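Local structure of beta-porphyranase A (Bacteroides plebeius, 4AW7) at residues R29-G34 with S470-K475; D119-G124 with Y171-K176; L482-A487 with G575-S580. The protein hydrolyses the sulfated red-seaweed polysaccharide porphyran at linkages between beta-D-galactopyranose and alpha-L-galactopyranose-6-sulfate, and tolerates methylated galactoses. All blocks are in the same frame, centred on the assembly; numbering follows the deposited sequence.

Contact 1 (R29-G34 with S470-K475); sequences RRFLSG and SIIRNK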
# COMPACT_ATOMS: atom_id res chain seq x y z
N ARG A 29 -24.24 5.31 -1.73
CA ARG A 29 -23.12 4.64 -2.36
C ARG A 29 -21.91 5.58 -2.36
O ARG A 29 -22.07 6.76 -2.67
CB ARG A 29 -23.50 4.23 -3.77
CG ARG A 29 -22.40 3.56 -4.55
CD ARG A 29 -22.89 2.83 -5.74
NE ARG A 29 -23.73 3.66 -6.63
CZ ARG A 29 -23.98 3.38 -7.90
NH1 ARG A 29 -23.43 2.31 -8.49
NH2 ARG A 29 -24.70 4.25 -8.60
N ARG A 30 -20.72 5.08 -2.09
CA ARG A 30 -19.51 5.90 -2.06
C ARG A 30 -18.57 5.48 -3.17
O ARG A 30 -18.38 4.28 -3.44
CB ARG A 30 -18.85 5.84 -0.67
CG ARG A 30 -17.56 6.64 -0.55
CD ARG A 30 -17.26 6.98 0.91
NE ARG A 30 -15.98 7.67 1.05
CZ ARG A 30 -14.81 7.09 1.23
NH1 ARG A 30 -14.69 5.75 1.30
NH2 ARG A 30 -13.73 7.86 1.31
N PHE A 31 -17.98 6.48 -3.83
CA PHE A 31 -17.00 6.28 -4.88
C PHE A 31 -15.69 6.91 -4.49
O PHE A 31 -15.66 7.99 -3.89
CB PHE A 31 -17.44 6.96 -6.20
CG PHE A 31 -18.58 6.28 -6.90
CD1 PHE A 31 -19.87 6.48 -6.50
CD2 PHE A 31 -18.33 5.44 -7.97
CE1 PHE A 31 -20.91 5.81 -7.19
CE2 PHE A 31 -19.37 4.81 -8.65
CZ PHE A 31 -20.65 5.03 -8.25
N LEU A 32 -14.60 6.24 -4.84
CA LEU A 32 -13.27 6.83 -4.90
C LEU A 32 -13.08 7.18 -6.34
O LEU A 32 -12.85 6.31 -7.18
CB LEU A 32 -12.21 5.83 -4.39
CG LEU A 32 -12.44 5.23 -3.02
CD1 LEU A 32 -11.30 4.31 -2.63
CD2 LEU A 32 -12.71 6.24 -1.94
N SER A 33 -13.24 8.46 -6.65
CA SER A 33 -13.31 8.94 -8.05
C SER A 33 -14.24 8.06 -8.86
O SER A 33 -15.43 8.08 -8.61
CB SER A 33 -11.94 9.12 -8.66
OG SER A 33 -11.17 9.87 -7.83
N GLY A 34 -13.74 7.32 -9.83
CA GLY A 34 -14.59 6.50 -10.70
C GLY A 34 -14.99 5.13 -10.22
O GLY A 34 -15.69 4.46 -10.94
N SER A 470 -25.41 9.22 -3.83
CA SER A 470 -24.00 8.82 -3.84
C SER A 470 -23.14 9.95 -3.34
O SER A 470 -23.56 11.11 -3.34
CB SER A 470 -23.56 8.41 -5.24
OG SER A 470 -23.16 9.56 -5.99
N ILE A 471 -21.94 9.59 -2.90
CA ILE A 471 -20.94 10.57 -2.48
C ILE A 471 -19.63 10.17 -3.14
O ILE A 471 -19.29 8.97 -3.17
CB ILE A 471 -20.85 10.66 -0.94
CG1 ILE A 471 -20.07 11.91 -0.49
CG2 ILE A 471 -20.31 9.37 -0.29
CD1 ILE A 471 -20.13 12.16 1.03
N ILE A 472 -18.96 11.13 -3.77
CA ILE A 472 -17.78 10.86 -4.58
C ILE A 472 -16.57 11.56 -3.95
O ILE A 472 -16.58 12.77 -3.78
CB ILE A 472 -17.92 11.32 -6.05
CG1 ILE A 472 -19.17 10.66 -6.68
CG2 ILE A 472 -16.64 11.02 -6.81
CD1 ILE A 472 -19.39 11.01 -8.15
N ARG A 473 -15.57 10.76 -3.59
CA ARG A 473 -14.33 11.28 -3.03
C ARG A 473 -13.34 11.61 -4.15
O ARG A 473 -12.98 10.74 -4.94
CB ARG A 473 -13.68 10.27 -2.07
CG ARG A 473 -12.48 10.81 -1.30
CD ARG A 473 -11.17 10.78 -2.02
NE ARG A 473 -10.54 9.46 -2.09
CZ ARG A 473 -10.09 8.88 -3.20
NH1 ARG A 473 -10.42 9.30 -4.39
NH2 ARG A 473 -9.29 7.83 -3.09
N ASN A 474 -12.95 12.87 -4.24
CA ASN A 474 -11.89 13.29 -5.15
C ASN A 474 -10.77 13.92 -4.35
O ASN A 474 -10.99 14.54 -3.31
CB ASN A 474 -12.41 14.23 -6.23
CG ASN A 474 -13.05 13.47 -7.38
OD1 ASN A 474 -14.28 13.53 -7.56
ND2 ASN A 474 -12.25 12.73 -8.12
N LYS A 475 -9.55 13.77 -4.86
CA LYS A 475 -8.37 14.40 -4.30
C LYS A 475 -7.86 15.44 -5.28
O LYS A 475 -7.83 15.20 -6.49
CB LYS A 475 -7.26 13.35 -4.06
CG LYS A 475 -7.62 12.37 -2.96
CD LYS A 475 -6.53 11.33 -2.75
CE LYS A 475 -6.88 10.39 -1.66
NZ LYS A 475 -5.76 9.49 -1.37

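Contact 2 (D119-G124 with Y171-K176); sequences DVQAAG and YASIGK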
# COMPACT_ATOMS: atom_id res chain seq x y z
N ASP A 119 25.27 -2.85 -20.85
CA ASP A 119 24.63 -2.15 -21.93
C ASP A 119 23.14 -2.01 -21.57
O ASP A 119 22.37 -2.96 -21.69
CB ASP A 119 24.84 -2.92 -23.25
CG ASP A 119 24.15 -2.26 -24.46
OD1 ASP A 119 23.31 -1.37 -24.31
OD2 ASP A 119 24.52 -2.63 -25.62
N VAL A 120 22.77 -0.85 -21.09
CA VAL A 120 21.44 -0.59 -20.59
C VAL A 120 20.37 -0.69 -21.70
O VAL A 120 19.28 -1.19 -21.49
CB VAL A 120 21.42 0.82 -19.95
CG1 VAL A 120 20.08 1.23 -19.63
CG2 VAL A 120 22.30 0.89 -18.68
N GLN A 121 20.70 -0.22 -22.91
CA GLN A 121 19.76 -0.34 -24.01
C GLN A 121 19.53 -1.82 -24.38
O GLN A 121 18.39 -2.25 -24.54
CB GLN A 121 20.20 0.54 -25.21
CG GLN A 121 20.02 2.07 -24.90
CD GLN A 121 18.51 2.44 -24.60
OE1 GLN A 121 17.69 2.07 -25.37
NE2 GLN A 121 18.18 3.11 -23.49
N ALA A 122 20.58 -2.64 -24.40
CA ALA A 122 20.45 -4.06 -24.67
C ALA A 122 19.65 -4.74 -23.55
O ALA A 122 18.89 -5.68 -23.82
CB ALA A 122 21.81 -4.78 -24.88
N ALA A 123 19.88 -4.35 -22.31
CA ALA A 123 19.15 -4.94 -21.19
C ALA A 123 17.65 -4.68 -21.37
O ALA A 123 16.84 -5.58 -21.19
CB ALA A 123 19.67 -4.38 -19.85
N GLY A 124 17.31 -3.45 -21.71
CA GLY A 124 15.92 -3.08 -21.94
C GLY A 124 15.32 -3.83 -23.12
O GLY A 124 14.19 -4.36 -23.07
N TYR A 171 15.89 0.55 -15.16
CA TYR A 171 14.43 0.66 -15.12
C TYR A 171 13.86 1.43 -16.33
O TYR A 171 12.89 1.00 -16.98
CB TYR A 171 13.97 1.37 -13.84
CG TYR A 171 13.62 0.49 -12.66
CD1 TYR A 171 12.33 0.03 -12.47
CD2 TYR A 171 14.55 0.15 -11.67
CE1 TYR A 171 11.98 -0.76 -11.42
CE2 TYR A 171 14.20 -0.62 -10.58
CZ TYR A 171 12.89 -1.07 -10.45
OH TYR A 171 12.44 -1.83 -9.39
N ALA A 172 14.45 2.59 -16.63
CA ALA A 172 13.94 3.44 -17.69
C ALA A 172 13.98 2.74 -19.03
O ALA A 172 13.02 2.78 -19.80
CB ALA A 172 14.75 4.76 -17.77
N SER A 173 15.10 2.07 -19.31
CA SER A 173 15.25 1.37 -20.56
C SER A 173 14.20 0.27 -20.71
O SER A 173 13.64 0.03 -21.78
CB SER A 173 16.67 0.81 -20.68
OG SER A 173 16.78 0.10 -21.89
N ILE A 174 13.94 -0.43 -19.63
CA ILE A 174 12.97 -1.53 -19.65
C ILE A 174 11.60 -0.97 -19.96
O ILE A 174 10.89 -1.49 -20.83
CB ILE A 174 12.99 -2.32 -18.33
CG1 ILE A 174 14.29 -3.13 -18.23
CG2 ILE A 174 11.73 -3.21 -18.22
CD1 ILE A 174 14.62 -3.65 -16.86
N GLY A 175 11.19 0.08 -19.24
CA GLY A 175 9.88 0.69 -19.50
C GLY A 175 9.77 1.17 -20.95
O GLY A 175 8.77 0.93 -21.62
N LYS A 176 10.81 1.83 -21.44
CA LYS A 176 10.78 2.35 -22.80
C LYS A 176 10.61 1.23 -23.81
O LYS A 176 9.75 1.32 -24.74
CB LYS A 176 12.06 3.12 -23.09
CG LYS A 176 12.02 3.79 -24.45
CD LYS A 176 13.33 4.53 -24.72
CE LYS A 176 14.48 3.54 -24.97
NZ LYS A 176 15.76 4.20 -25.42

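Contact 3 (L482-A487 with G575-S580); sequences LKPISA and GGHVSS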
# COMPACT_ATOMS: atom_id res chain seq x y z
N LEU A 482 6.92 20.24 -1.05
CA LEU A 482 8.27 20.27 -0.47
C LEU A 482 8.74 21.69 -0.19
O LEU A 482 9.71 22.19 -0.78
CB LEU A 482 9.25 19.47 -1.33
CG LEU A 482 10.63 19.22 -0.72
CD1 LEU A 482 10.53 18.56 0.65
CD2 LEU A 482 11.43 18.33 -1.66
N LYS A 483 8.07 22.34 0.75
CA LYS A 483 8.35 23.74 1.07
C LYS A 483 9.01 23.84 2.44
O LYS A 483 8.47 23.36 3.42
CB LYS A 483 7.06 24.56 1.07
CG LYS A 483 6.27 24.55 -0.23
CD LYS A 483 7.03 24.98 -1.44
CE LYS A 483 7.37 26.46 -1.37
NZ LYS A 483 7.78 27.01 -2.72
N PRO A 484 10.18 24.49 2.54
CA PRO A 484 10.81 24.64 3.84
C PRO A 484 10.04 25.61 4.71
O PRO A 484 9.49 26.59 4.21
CB PRO A 484 12.16 25.25 3.51
CG PRO A 484 12.01 25.88 2.22
CD PRO A 484 11.01 25.06 1.46
N ILE A 485 9.95 25.29 5.98
CA ILE A 485 9.18 26.06 6.95
C ILE A 485 10.07 27.04 7.72
O ILE A 485 11.07 26.65 8.31
CB ILE A 485 8.50 25.15 7.96
CG1 ILE A 485 7.55 24.15 7.23
CG2 ILE A 485 7.75 25.94 9.06
CD1 ILE A 485 7.13 22.95 8.10
N SER A 486 9.64 28.30 7.77
CA SER A 486 10.32 29.33 8.57
C SER A 486 9.33 29.89 9.56
O SER A 486 8.13 30.01 9.26
CB SER A 486 10.76 30.45 7.65
OG SER A 486 11.82 30.05 6.85
N ALA A 487 9.83 30.29 10.73
CA ALA A 487 8.96 30.76 11.82
C ALA A 487 8.15 31.98 11.39
O ALA A 487 8.71 32.99 10.89
CB ALA A 487 9.80 31.12 13.07
N GLY A 575 12.01 25.28 10.64
CA GLY A 575 12.66 24.00 10.39
C GLY A 575 11.69 22.98 9.84
O GLY A 575 10.48 23.06 10.04
N GLY A 576 12.26 22.04 9.12
CA GLY A 576 11.45 21.00 8.48
C GLY A 576 10.78 21.52 7.22
O GLY A 576 11.07 22.60 6.72
N HIS A 577 9.92 20.67 6.67
CA HIS A 577 9.24 20.96 5.42
C HIS A 577 7.79 20.53 5.49
O HIS A 577 7.44 19.56 6.17
CB HIS A 577 9.86 20.19 4.26
CG HIS A 577 11.21 20.66 3.84
ND1 HIS A 577 12.35 20.33 4.53
CD2 HIS A 577 11.60 21.34 2.74
CE1 HIS A 577 13.39 20.89 3.91
NE2 HIS A 577 12.97 21.49 2.81
N VAL A 578 6.99 21.25 4.72
CA VAL A 578 5.67 20.73 4.32
C VAL A 578 5.95 19.91 3.05
O VAL A 578 6.32 20.44 2.02
CB VAL A 578 4.67 21.84 4.03
CG1 VAL A 578 3.34 21.22 3.60
CG2 VAL A 578 4.48 22.74 5.24
N SER A 579 5.78 18.59 3.13
CA SER A 579 6.10 17.72 1.99
C SER A 579 5.01 17.71 0.92
O SER A 579 5.30 17.81 -0.25
CB SER A 579 6.42 16.30 2.48
OG SER A 579 5.35 15.80 3.26
N SER A 580 3.75 17.65 1.37
CA SER A 580 2.63 17.67 0.42
C SER A 580 1.39 18.23 1.11
O SER A 580 1.20 18.10 2.33
CB SER A 580 2.35 16.28 -0.17
OG SER A 580 2.01 15.31 0.81

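Contact 1 (R29-G34 with S470-K475)
Arg29 O accepts from Ile471 N at 2.8 Å, the first of four backbone hydrogen bonds that pair strand 29-32 with 470-475. Phe31 N gives to Ile471 O, Phe31 O takes from Arg473 N, and Ser33 N closes the row on Arg473 O at 2.9 Å; between them the CA-H of Arg30 leans on Ile471 O. The strands run parallel, 17° apart, and 29-32 is an outermost strand, within this chain, of a mixed five-stranded sheet in which strand 577-589 takes the other flank of 470-475. Apolar contacts lie on both faces. Phe31 CB meets Ile472 CG1 at 4.1 Å, and Ser470 CB lies at the ring edge, near CE1. On the other face, Arg30 lays its CB and CG against Ile471 CG2 (3.8 Å from CB). Among the charged groups, the Arg473 chain bends at chi2 and chi3, folding its guanidinium back so that Leu32 CB lies over one face and Lys475 CE over the opposite one, each offset toward the rim. Both Arg30 and Arg473 are buried, with guanidinium planes 86° apart. Acidic partners probably offset their like charges: Glu586 and Glu306 form salt bridges with Arg30, and Asp309 with Arg473, whose NH2 also bonds Glu306 O.

Contact 2 (D119-G124 with Y171-K176)
Gly124 and Ile174 bring their CA atoms to 4.0 Å where the first turn of helix 120-132 meets the later part of helix 160-179, the short axes passing 7.9 Å apart at a crossing angle of -44°. This closeness depends on the glycine: a CB on Gly124 would collide with Ser173 OG, which instead lies 3.3 Å from Gly124 CA. Ser173 is the central side chain. With chi1 at 178°, its OG swings away from the serine's own N and out across the interface to donate to Val120 O at 2.8 Å. That carbonyl already accepts the helical bond from Gly124 N, and the two donors reach it from opposite faces of its plane, the hydroxyl well above it. Val120 CG1 packs on Ser173 CB at 3.6 Å. Farther out, Gln121 and Lys176 cross at about a right angle. The lysine, bent at chi3, gives NZ to Gln121 OE1 at 2.9 Å, approaching from the flank of the carbonyl and tilted from its plane. At the helix start Asp119 is the N-cap, its OD1 accepting from Ala122 N at 3.0 Å. Both helices belong to the helical layer around the parallel-stranded catalytic barrel: Ile174 and Tyr171 continue inward onto strand 136-142, Tyr171 also touches strand 189-195, and Val120 rests on Leu166 of helix 160-179.

Contact 3 (L482-A487 with G575-S580)
Leu482 lays CD1 against the imidazole of His577, 3.6 Å from CD2. Pro484, whose backbone N lies 3.5 Å from His577 CD2 and whose CB faces NE2, also meets this ring obliquely, and Phe205 joins them. With CG anti to the carbonyl carbon (chi1 -71°), the histidine ring is set beside the Lys483-Pro484 peptide. With an alanine here, Leu482 CD1 and the proline ring would lose the imidazole they pack against, which would probably open a gap beside Phe205. On the side of Val578, Ile485 turns toward the other segment, CD1 3.9 Å from Val578 CG2 and 3.6 Å from His577 C. Lys483 and Val578 form an antiparallel hydrogen-bonded pair with two bonds of 2.9 Å, from Lys483 N to Val578 O and from Val578 N to Lys483 O. Farther on, Ile485 N bonds Gly576 O and Gly575 N returns to Ile485 O at 2.9 Å, the glycines adopting positive phi. At the other end Leu482 donates to Ser579 O, and with Lys483 it faces Val578 in a G1 beta bulge. The bulge belongs to the mixed five-stranded sheet, where Lys483 and Val578 pack on strand 491-498 of a second sheet, as in a beta-sandwich.

How the contacts relate
Contacts 1 and 3 share one sheet and one long strand: 469-484 pairs in parallel with 29-32 near its start and antiparallel with 577-589 near its end. Their centres are 30 Å apart and their nearest atoms about 10 Å. Together they tie an N-terminal strand and the C-terminal strand to a shared partner strand. Contact 2 belongs to the catalytic barrel, with its centre 38 Å from that of contact 1 and 36 Å from that of contact 3; in sequence it falls between the two segments of contact 1. None of the three lies at the active site or a metal site, although strand 136-142, which Tyr171 and Ile174 of contact 2 touch, leads towards Asn145 and the proposed proton donor Glu146.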